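PDB 5K3H: acyl-coenzyme A oxidase from Caenorhabditis elegans, which catalyses the FAD-dependent desaturation of acyl-CoA to trans-2-enoyl-CoA, passing electrons to oxygen to give hydrogen peroxide, the first step of peroxisomal beta-oxidation. Local coordinates for residues A32-G37 / R350-Q355; I312-S317 / H342-F347; P346-A351 / S613-W618. One frame throughout, in Å; residues are numbered along the deposited sequence.

Contact 1 of 3, residues A32-G37 / R350-Q355; sequences AQIYGG and RAYAFQ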
loop_
_atom_site.group_PDB
_atom_site.type_symbol
_atom_site.label_atom_id
_atom_site.label_comp_id
_atom_site.label_asym_id
_atom_site.label_seq_id
_atom_site.Cartn_x
_atom_site.Cartn_y
_atom_site.Cartn_z
ATOM N N ALA B 32 -3.452 -26.494 15.975
ATOM C CA ALA B 32 -3.278 -26.488 17.431
ATOM C C ALA B 32 -1.984 -25.784 17.836
ATOM O O ALA B 32 -1.936 -25.068 18.853
ATOM C CB ALA B 32 -3.300 -27.915 17.968
ATOM N N GLN B 33 -0.920 -25.972 17.052
ATOM C CA GLN B 33 0.310 -25.212 17.277
ATOM C C GLN B 33 0.078 -23.701 17.146
ATOM O O GLN B 33 0.496 -22.923 18.010
ATOM C CB GLN B 33 1.376 -25.700 16.300
ATOM C CG GLN B 33 2.779 -25.412 16.709
ATOM C CD GLN B 33 3.124 -25.863 18.107
ATOM O OE1 GLN B 33 3.582 -25.068 18.910
ATOM N NE2 GLN B 33 2.923 -27.137 18.400
ATOM N N ILE B 34 -0.629 -23.274 16.091
ATOM C CA ILE B 34 -0.853 -21.848 15.830
ATOM C C ILE B 34 -1.685 -21.211 16.937
ATOM O O ILE B 34 -1.428 -20.074 17.346
ATOM C CB ILE B 34 -1.523 -21.641 14.452
ATOM C CG1 ILE B 34 -0.580 -21.979 13.292
ATOM C CG2 ILE B 34 -2.073 -20.218 14.303
ATOM C CD1 ILE B 34 -1.283 -22.055 11.972
ATOM N N TYR B 35 -2.731 -21.887 17.396
ATOM C CA TYR B 35 -3.689 -21.240 18.290
ATOM C C TYR B 35 -3.489 -21.628 19.752
ATOM O O TYR B 35 -4.323 -21.278 20.598
ATOM C CB TYR B 35 -5.127 -21.547 17.831
ATOM C CG TYR B 35 -5.473 -20.901 16.505
ATOM C CD1 TYR B 35 -5.539 -19.510 16.386
ATOM C CD2 TYR B 35 -5.690 -21.678 15.360
ATOM C CE1 TYR B 35 -5.833 -18.898 15.171
ATOM C CE2 TYR B 35 -6.001 -21.069 14.128
ATOM C CZ TYR B 35 -6.060 -19.676 14.053
ATOM O OH TYR B 35 -6.357 -19.065 12.868
ATOM N N GLY B 36 -2.399 -22.325 20.071
ATOM C CA GLY B 36 -2.066 -22.602 21.456
ATOM C C GLY B 36 -2.766 -23.777 22.102
ATOM O O GLY B 36 -3.054 -23.731 23.302
ATOM N N GLY B 37 -3.051 -24.828 21.358
ATOM C CA GLY B 37 -3.565 -26.060 21.934
ATOM C C GLY B 37 -4.623 -26.701 21.062
ATOM O O GLY B 37 -5.319 -26.042 20.292
ATOM N N ARG B 350 7.026 -15.093 8.002
ATOM C CA ARG B 350 6.792 -13.957 8.901
ATOM C C ARG B 350 5.477 -14.096 9.660
ATOM O O ARG B 350 5.377 -13.626 10.798
ATOM C CB ARG B 350 6.789 -12.627 8.134
ATOM C CG ARG B 350 8.112 -12.160 7.644
ATOM C CD ARG B 350 8.053 -10.799 6.917
ATOM N NE ARG B 350 9.418 -10.376 6.626
ATOM C CZ ARG B 350 9.794 -9.244 6.028
ATOM N NH1 ARG B 350 8.902 -8.344 5.613
ATOM N NH2 ARG B 350 11.096 -9.030 5.838
ATOM N N ALA B 351 4.422 -14.631 9.028
ATOM C CA ALA B 351 3.140 -14.743 9.741
ATOM C C ALA B 351 3.255 -15.682 10.942
ATOM O O ALA B 351 2.842 -15.330 12.053
ATOM C CB ALA B 351 2.020 -15.207 8.803
ATOM N N TYR B 352 3.862 -16.858 10.745
ATOM C CA TYR B 352 4.169 -17.756 11.857
ATOM C C TYR B 352 5.130 -17.094 12.834
ATOM O O TYR B 352 4.964 -17.203 14.056
ATOM C CB TYR B 352 4.768 -19.070 11.338
ATOM C CG TYR B 352 3.741 -20.096 10.872
ATOM C CD1 TYR B 352 3.215 -20.043 9.579
ATOM C CD2 TYR B 352 3.310 -21.121 11.712
ATOM C CE1 TYR B 352 2.281 -20.971 9.144
ATOM C CE2 TYR B 352 2.400 -22.043 11.284
ATOM C CZ TYR B 352 1.874 -21.972 9.997
ATOM O OH TYR B 352 0.941 -22.897 9.554
ATOM N N ALA B 353 6.142 -16.394 12.320
ATOM C CA ALA B 353 7.097 -15.739 13.209
ATOM C C ALA B 353 6.409 -14.718 14.101
ATOM O O ALA B 353 6.729 -14.615 15.288
ATOM C CB ALA B 353 8.215 -15.072 12.402
ATOM N N PHE B 354 5.462 -13.954 13.555
ATOM C CA PHE B 354 4.761 -12.965 14.370
ATOM C C PHE B 354 3.862 -13.639 15.396
ATOM O O PHE B 354 3.798 -13.207 16.545
ATOM C CB PHE B 354 3.925 -12.041 13.485
ATOM C CG PHE B 354 4.725 -11.229 12.507
ATOM C CD1 PHE B 354 6.091 -11.029 12.681
ATOM C CD2 PHE B 354 4.117 -10.702 11.375
ATOM C CE1 PHE B 354 6.824 -10.290 11.750
ATOM C CE2 PHE B 354 4.845 -9.967 10.459
ATOM C CZ PHE B 354 6.194 -9.752 10.651
ATOM N N GLN B 355 3.159 -14.704 14.999
ATOM C CA GLN B 355 2.287 -15.416 15.926
ATOM C C GLN B 355 3.083 -15.975 17.094
ATOM O O GLN B 355 2.640 -15.929 18.241
ATOM C CB GLN B 355 1.549 -16.538 15.175
ATOM C CG GLN B 355 0.536 -17.332 16.015
ATOM C CD GLN B 355 -0.780 -16.554 16.258
ATOM O OE1 GLN B 355 -0.866 -15.344 15.990
ATOM N NE2 GLN B 355 -1.806 -17.256 16.755
#
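Gln-355 reaches across from helix 338-367 to the last turn of helix 27-35, where its NE2 donates to the backbone O of Ile-34 at 2.9 Å. That turn closes in a Schellman motif, with Gly-36 at positive phi and Gly-37 N bonded back to Ala-32 O. The glutamine bond links helix 338-367 of the C-alpha1 region to the end of helix 27-35 in the N-terminal region. It is nearly straight at the hydrogen, 178°. The carbonyl oxygen lies in the plane of the glutamine amide, whereas the donor stands 36° above the carbonyl plane. With CG anti to the backbone N (chi1 -177°) and a bend at the next bond, the amide is carried over to the neighbouring helix; its OE1 pairs with Thr-300 OG1, so both ends of the amide are used and its rotation is fixed. A leucine here would probably leave Ile-34 O, in a buried contact, without this donor and Thr-300 OG1 without its glutamine partner. Beside the bond, Ile-34 lies roughly perpendicular to the Tyr-352 side chain. Ile-34 CG1 lies 3.6 Å from Tyr-352 CE2, and the phenol is anchored by a hydrogen bond from Tyr-352 OH to Leu-614 O. Ile-34 is shared between neighbours: its CG2 sits 3.8 Å above the centre of the Tyr-35 ring, whose own OH bonds to Trp-618 O, while its CD1 comes within 3.4 Å of Tyr-352 OH.

Contact 2 of 3, residues I312-S317 / H342-F347; sequences IATRYS and HRLFPF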
loop_
_atom_site.group_PDB
_atom_site.type_symbol
_atom_site.label_atom_id
_atom_site.label_comp_id
_atom_site.label_asym_id
_atom_site.label_seq_id
_atom_site.Cartn_x
_atom_site.Cartn_y
_atom_site.Cartn_z
ATOM N N ILE B 312 -5.144 -16.116 0.355
ATOM C CA ILE B 312 -5.772 -15.694 -0.893
ATOM C C ILE B 312 -4.787 -15.794 -2.049
ATOM O O ILE B 312 -5.069 -16.430 -3.074
ATOM C CB ILE B 312 -6.335 -14.268 -0.750
ATOM C CG1 ILE B 312 -7.462 -14.257 0.290
ATOM C CG2 ILE B 312 -6.743 -13.709 -2.126
ATOM C CD1 ILE B 312 -7.700 -12.902 0.923
ATOM N N ALA B 313 -3.604 -15.190 -1.887
ATOM C CA ALA B 313 -2.657 -15.140 -2.984
ATOM C C ALA B 313 -2.066 -16.510 -3.299
ATOM O O ALA B 313 -1.753 -16.785 -4.460
ATOM C CB ALA B 313 -1.554 -14.139 -2.663
ATOM N N THR B 314 -1.874 -17.374 -2.293
ATOM C CA THR B 314 -1.238 -18.659 -2.565
ATOM C C THR B 314 -2.237 -19.665 -3.142
ATOM O O THR B 314 -1.895 -20.426 -4.062
ATOM C CB THR B 314 -0.576 -19.210 -1.293
ATOM O OG1 THR B 314 0.255 -18.192 -0.680
ATOM C CG2 THR B 314 0.260 -20.453 -1.607
ATOM N N ARG B 315 -3.482 -19.669 -2.654
ATOM C CA ARG B 315 -4.521 -20.466 -3.311
ATOM C C ARG B 315 -4.698 -20.056 -4.777
ATOM O O ARG B 315 -4.705 -20.909 -5.673
ATOM C CB ARG B 315 -5.837 -20.337 -2.537
ATOM C CG ARG B 315 -5.857 -21.157 -1.257
ATOM C CD ARG B 315 -7.014 -20.757 -0.374
ATOM N NE ARG B 315 -7.080 -21.604 0.809
ATOM C CZ ARG B 315 -8.022 -21.522 1.741
ATOM N NH1 ARG B 315 -8.989 -20.626 1.646
ATOM N NH2 ARG B 315 -7.992 -22.350 2.764
ATOM N N TYR B 316 -4.844 -18.751 -5.036
ATOM C CA TYR B 316 -4.984 -18.257 -6.405
ATOM C C TYR B 316 -3.774 -18.619 -7.261
ATOM O O TYR B 316 -3.926 -18.959 -8.439
ATOM C CB TYR B 316 -5.214 -16.744 -6.397
ATOM C CG TYR B 316 -5.350 -16.147 -7.777
ATOM C CD1 TYR B 316 -6.480 -16.374 -8.546
ATOM C CD2 TYR B 316 -4.345 -15.370 -8.313
ATOM C CE1 TYR B 316 -6.590 -15.847 -9.834
ATOM C CE2 TYR B 316 -4.451 -14.833 -9.578
ATOM C CZ TYR B 316 -5.569 -15.069 -10.336
ATOM O OH TYR B 316 -5.662 -14.524 -11.599
ATOM N N SER B 317 -2.562 -18.576 -6.689
ATOM C CA SER B 317 -1.377 -18.964 -7.454
ATOM C C SER B 317 -1.403 -20.441 -7.821
ATOM O O SER B 317 -0.817 -20.829 -8.842
ATOM C CB SER B 317 -0.097 -18.680 -6.662
ATOM O OG SER B 317 0.121 -17.292 -6.440
ATOM N N HIS B 342 9.160 -16.384 -4.256
ATOM C CA HIS B 342 9.966 -15.429 -3.513
ATOM C C HIS B 342 9.116 -14.314 -2.924
ATOM O O HIS B 342 9.476 -13.740 -1.883
ATOM C CB HIS B 342 11.061 -14.863 -4.424
ATOM C CG HIS B 342 12.022 -13.934 -3.734
ATOM N ND1 HIS B 342 12.047 -12.573 -3.972
ATOM C CD2 HIS B 342 12.997 -14.171 -2.823
ATOM C CE1 HIS B 342 13.000 -12.015 -3.241
ATOM N NE2 HIS B 342 13.586 -12.960 -2.530
ATOM N N ARG B 343 8.003 -13.973 -3.565
ATOM C CA ARG B 343 7.183 -12.878 -3.066
ATOM C C ARG B 343 6.043 -13.352 -2.163
ATOM O O ARG B 343 5.290 -12.515 -1.650
ATOM C CB ARG B 343 6.635 -12.061 -4.250
ATOM C CG ARG B 343 5.369 -12.628 -4.863
ATOM C CD ARG B 343 5.102 -12.054 -6.236
ATOM N NE ARG B 343 5.196 -10.612 -6.234
ATOM C CZ ARG B 343 4.895 -9.839 -7.277
ATOM N NH1 ARG B 343 4.474 -10.390 -8.415
ATOM N NH2 ARG B 343 5.023 -8.512 -7.178
ATOM N N LEU B 344 5.916 -14.661 -1.927
ATOM C CA LEU B 344 4.898 -15.212 -1.044
ATOM C C LEU B 344 5.487 -15.945 0.152
ATOM O O LEU B 344 5.111 -15.649 1.294
ATOM C CB LEU B 344 3.981 -16.185 -1.828
ATOM C CG LEU B 344 3.017 -15.725 -2.942
ATOM C CD1 LEU B 344 2.418 -16.941 -3.564
ATOM C CD2 LEU B 344 1.900 -14.778 -2.443
ATOM N N PHE B 345 6.386 -16.923 -0.075
ATOM C CA PHE B 345 6.769 -17.863 0.980
ATOM C C PHE B 345 7.525 -17.185 2.121
ATOM O O PHE B 345 7.352 -17.588 3.277
ATOM C CB PHE B 345 7.606 -19.027 0.441
ATOM C CG PHE B 345 6.903 -19.879 -0.589
ATOM C CD1 PHE B 345 5.535 -19.766 -0.805
ATOM C CD2 PHE B 345 7.642 -20.739 -1.409
ATOM C CE1 PHE B 345 4.912 -20.525 -1.783
ATOM C CE2 PHE B 345 7.034 -21.490 -2.373
ATOM C CZ PHE B 345 5.666 -21.388 -2.567
ATOM N N PRO B 346 8.382 -16.187 1.876
ATOM C CA PRO B 346 9.019 -15.528 3.015
ATOM C C PRO B 346 8.029 -14.855 3.948
ATOM O O PRO B 346 8.357 -14.640 5.119
ATOM C CB PRO B 346 9.972 -14.519 2.352
ATOM C CG PRO B 346 10.279 -15.093 1.009
ATOM C CD PRO B 346 8.963 -15.707 0.599
ATOM N N PHE B 347 6.844 -14.499 3.466
ATOM C CA PHE B 347 5.822 -13.861 4.282
ATOM C C PHE B 347 4.923 -14.870 4.971
ATOM O O PHE B 347 4.310 -14.542 5.994
ATOM C CB PHE B 347 5.005 -12.913 3.414
ATOM C CG PHE B 347 5.848 -11.840 2.792
ATOM C CD1 PHE B 347 6.326 -10.786 3.551
ATOM C CD2 PHE B 347 6.230 -11.923 1.455
ATOM C CE1 PHE B 347 7.132 -9.828 2.982
ATOM C CE2 PHE B 347 7.045 -10.947 0.879
ATOM C CZ PHE B 347 7.489 -9.909 1.641
#
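Leu-344 makes every close touch from the helix 338-367 side, fitting its two methyl groups against Ala-313, Thr-314 and Ser-317 of helix 300-319. Both helices belong to the C-alpha1 region, part of the helical bundle of the acyl-CoA dehydrogenase and oxidase family. The leucine CB points toward helix 300-319, and a chi1 of -67°, with CG anti to the carbonyl carbon, sends the chain on in that direction until CD1 and CD2 touch. CD2 rests against Ala-313 CB at 3.5 Å and has Thr-314 OG1 at 4.2 Å. CD1 lies 3.7 Å from Ser-317 OG and 3.8 Å from Thr-314 OG1, which thus sits beside both methyls; the Thr-314 and Leu-344 side chains run alongside one another, pointing in opposite senses. Both hydroxyls have hydrogen-bond partners, which is consistent with a methyl lying against them. Ser-317 OG donates to Ala-313 O at 2.8 Å and also pairs with Gln-340 NE2, while Thr-314 OG1 bonds to Leu-310 O. Ala-313 O takes two donors, Ser-317 N and Ser-317 OG, from opposite faces of its plane. Past Leu-344 the second helix kinks: Pro-346 has no N-H to donate, and Phe-347 N bonds Leu-344 O at 3.0 Å, three residues back instead of the usual four. Next to this packing, His-342 and Arg-343 belong to the FAD site shared between subunits, and Arg-343 packs on Met-438 of the second subunit. The axes of segments 312-317 and 342-347 pass 10.5 Å apart, at 135°; helix 382-408 sets Ala-405 against Ala-313 and Ala-408 against Leu-344, and helix 590-616 sets Val-612 and Leu-615 against Thr-314.

Contact 3 of 3, residues P346-A351 / S613-W618; sequences PFIARA and SLLDSW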
loop_
_atom_site.group_PDB
_atom_site.type_symbol
_atom_site.label_atom_id
_atom_site.label_comp_id
_atom_site.label_asym_id
_atom_site.label_seq_id
_atom_site.Cartn_x
_atom_site.Cartn_y
_atom_site.Cartn_z
ATOM N N PRO B 346 8.382 -16.187 1.876
ATOM C CA PRO B 346 9.019 -15.528 3.015
ATOM C C PRO B 346 8.029 -14.855 3.948
ATOM O O PRO B 346 8.357 -14.640 5.119
ATOM C CB PRO B 346 9.972 -14.519 2.352
ATOM C CG PRO B 346 10.279 -15.093 1.009
ATOM C CD PRO B 346 8.963 -15.707 0.599
ATOM N N PHE B 347 6.844 -14.499 3.466
ATOM C CA PHE B 347 5.822 -13.861 4.282
ATOM C C PHE B 347 4.923 -14.870 4.971
ATOM O O PHE B 347 4.310 -14.542 5.994
ATOM C CB PHE B 347 5.005 -12.913 3.414
ATOM C CG PHE B 347 5.848 -11.840 2.792
ATOM C CD1 PHE B 347 6.326 -10.786 3.551
ATOM C CD2 PHE B 347 6.230 -11.923 1.455
ATOM C CE1 PHE B 347 7.132 -9.828 2.982
ATOM C CE2 PHE B 347 7.045 -10.947 0.879
ATOM C CZ PHE B 347 7.489 -9.909 1.641
ATOM N N ILE B 348 4.846 -16.093 4.453
ATOM C CA ILE B 348 4.271 -17.155 5.266
ATOM C C ILE B 348 5.112 -17.328 6.517
ATOM O O ILE B 348 4.585 -17.366 7.638
ATOM C CB ILE B 348 4.173 -18.469 4.473
ATOM C CG1 ILE B 348 3.392 -18.231 3.172
ATOM C CG2 ILE B 348 3.537 -19.544 5.373
ATOM C CD1 ILE B 348 3.280 -19.450 2.224
ATOM N N ALA B 349 6.438 -17.336 6.343
ATOM C CA ALA B 349 7.358 -17.453 7.471
ATOM C C ALA B 349 7.131 -16.341 8.475
ATOM O O ALA B 349 7.029 -16.603 9.674
ATOM C CB ALA B 349 8.812 -17.434 6.975
ATOM N N ARG B 350 7.026 -15.093 8.002
ATOM C CA ARG B 350 6.792 -13.957 8.901
ATOM C C ARG B 350 5.477 -14.096 9.660
ATOM O O ARG B 350 5.377 -13.626 10.798
ATOM C CB ARG B 350 6.789 -12.627 8.134
ATOM C CG ARG B 350 8.112 -12.160 7.644
ATOM C CD ARG B 350 8.053 -10.799 6.917
ATOM N NE ARG B 350 9.418 -10.376 6.626
ATOM C CZ ARG B 350 9.794 -9.244 6.028
ATOM N NH1 ARG B 350 8.902 -8.344 5.613
ATOM N NH2 ARG B 350 11.096 -9.030 5.838
ATOM N N ALA B 351 4.422 -14.631 9.028
ATOM C CA ALA B 351 3.140 -14.743 9.741
ATOM C C ALA B 351 3.255 -15.682 10.942
ATOM O O ALA B 351 2.842 -15.330 12.053
ATOM C CB ALA B 351 2.020 -15.207 8.803
ATOM N N SER B 613 -0.660 -25.935 2.521
ATOM C CA SER B 613 -1.086 -26.559 3.771
ATOM C C SER B 613 -0.714 -25.701 4.975
ATOM O O SER B 613 -1.494 -25.592 5.931
ATOM C CB SER B 613 -0.500 -27.958 3.883
ATOM O OG SER B 613 -0.968 -28.770 2.807
ATOM N N LEU B 614 0.443 -25.038 4.924
ATOM C CA LEU B 614 0.835 -24.119 5.994
ATOM C C LEU B 614 -0.165 -22.989 6.175
ATOM O O LEU B 614 -0.366 -22.515 7.299
ATOM C CB LEU B 614 2.220 -23.520 5.710
ATOM C CG LEU B 614 3.416 -24.451 5.911
ATOM C CD1 LEU B 614 4.618 -23.878 5.229
ATOM C CD2 LEU B 614 3.682 -24.690 7.420
ATOM N N LEU B 615 -0.809 -22.557 5.095
ATOM C CA LEU B 615 -1.812 -21.514 5.201
ATOM C C LEU B 615 -3.189 -22.077 5.526
ATOM O O LEU B 615 -3.939 -21.441 6.269
ATOM C CB LEU B 615 -1.852 -20.711 3.905
ATOM C CG LEU B 615 -0.556 -19.939 3.641
ATOM C CD1 LEU B 615 -0.487 -19.567 2.169
ATOM C CD2 LEU B 615 -0.444 -18.697 4.547
ATOM N N ASP B 616 -3.534 -23.261 4.994
ATOM C CA ASP B 616 -4.764 -23.931 5.410
ATOM C C ASP B 616 -4.803 -24.175 6.913
ATOM O O ASP B 616 -5.884 -24.257 7.490
ATOM C CB ASP B 616 -4.939 -25.287 4.732
ATOM C CG ASP B 616 -5.355 -25.186 3.297
ATOM O OD1 ASP B 616 -5.972 -24.166 2.894
ATOM O OD2 ASP B 616 -5.117 -26.191 2.572
ATOM N N SER B 617 -3.643 -24.369 7.542
ATOM C CA SER B 617 -3.613 -24.684 8.965
ATOM C C SER B 617 -4.160 -23.559 9.826
ATOM O O SER B 617 -4.454 -23.792 11.003
ATOM C CB SER B 617 -2.197 -25.050 9.399
ATOM O OG SER B 617 -1.764 -26.246 8.753
ATOM N N TRP B 618 -4.257 -22.334 9.301
ATOM C CA TRP B 618 -4.907 -21.274 10.063
ATOM C C TRP B 618 -6.425 -21.429 10.092
ATOM O O TRP B 618 -7.089 -20.743 10.879
ATOM C CB TRP B 618 -4.518 -19.927 9.482
ATOM C CG TRP B 618 -3.107 -19.646 9.713
ATOM C CD1 TRP B 618 -2.050 -20.259 9.119
ATOM C CD2 TRP B 618 -2.568 -18.674 10.598
ATOM N NE1 TRP B 618 -0.873 -19.734 9.587
ATOM C CE2 TRP B 618 -1.168 -18.752 10.498
ATOM C CE3 TRP B 618 -3.129 -17.734 11.458
ATOM C CZ2 TRP B 618 -0.320 -17.923 11.225
ATOM C CZ3 TRP B 618 -2.278 -16.907 12.188
ATOM C CH2 TRP B 618 -0.890 -17.011 12.059
#
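Ile-348 and Leu-615 are laid crosswise, one branched chain nearly square to the other in the seam between helices 338-367 and 590-616. The tip of the isoleucine, CD1, lies 3.8 Å from Leu-615 CD1, and the second leucine methyl, CD2, reaches Ile-348 CG1 at 4.1 Å. Ile-348 CG2 lies between Leu-614 CB and Leu-615 CD2, at 4.2 Å from each. One turn further along helix 338-367, Ala-351 is met by the indole of Trp-618. Here the ring presents its edge: Ala-351 O lies near the ring plane, 4.1 Å from Trp-618 CH2, and Ala-351 CB stands 4.3 Å from Trp-618 CZ2. The same indole forms a T-shaped (edge-to-face) pair with Tyr-352. Near the end of segment 613-618, Ser-617 OG folds back to donate to Ser-613 O at 2.9 Å, joined there by Ser-617 N; the two donors approach from opposite faces of the carbonyl plane. Other helices of the alpha-helical core pack around the seam: helix 300-319 places Leu-310 and Thr-314 on Leu-615 and Ile-304 on Trp-618, and helix 27-35 brings Ile-34 to the indole.

The three contacts are read off successive turns of one element, helix 338-367: contact 2 uses its residues 342-347, contact 3 residues 346-351 and contact 1 residues 350-355. Their centres follow suit, contact 3 lying about 9 Å from each of the others and contacts 1 and 2 about 18 Å apart. Two partners are distant in sequence, helix 27-35 and the end of helix 590-616, and one, helix 300-319, is near. The salt bridge between Arg-315 and Asp-616 joins contacts 2 and 3, while Tyr-35 and Trp-618 join contacts 1 and 3. One helix thereby connects N-terminal, C-alpha1 and C-terminal helical regions, and its beginning contributes to the FAD site.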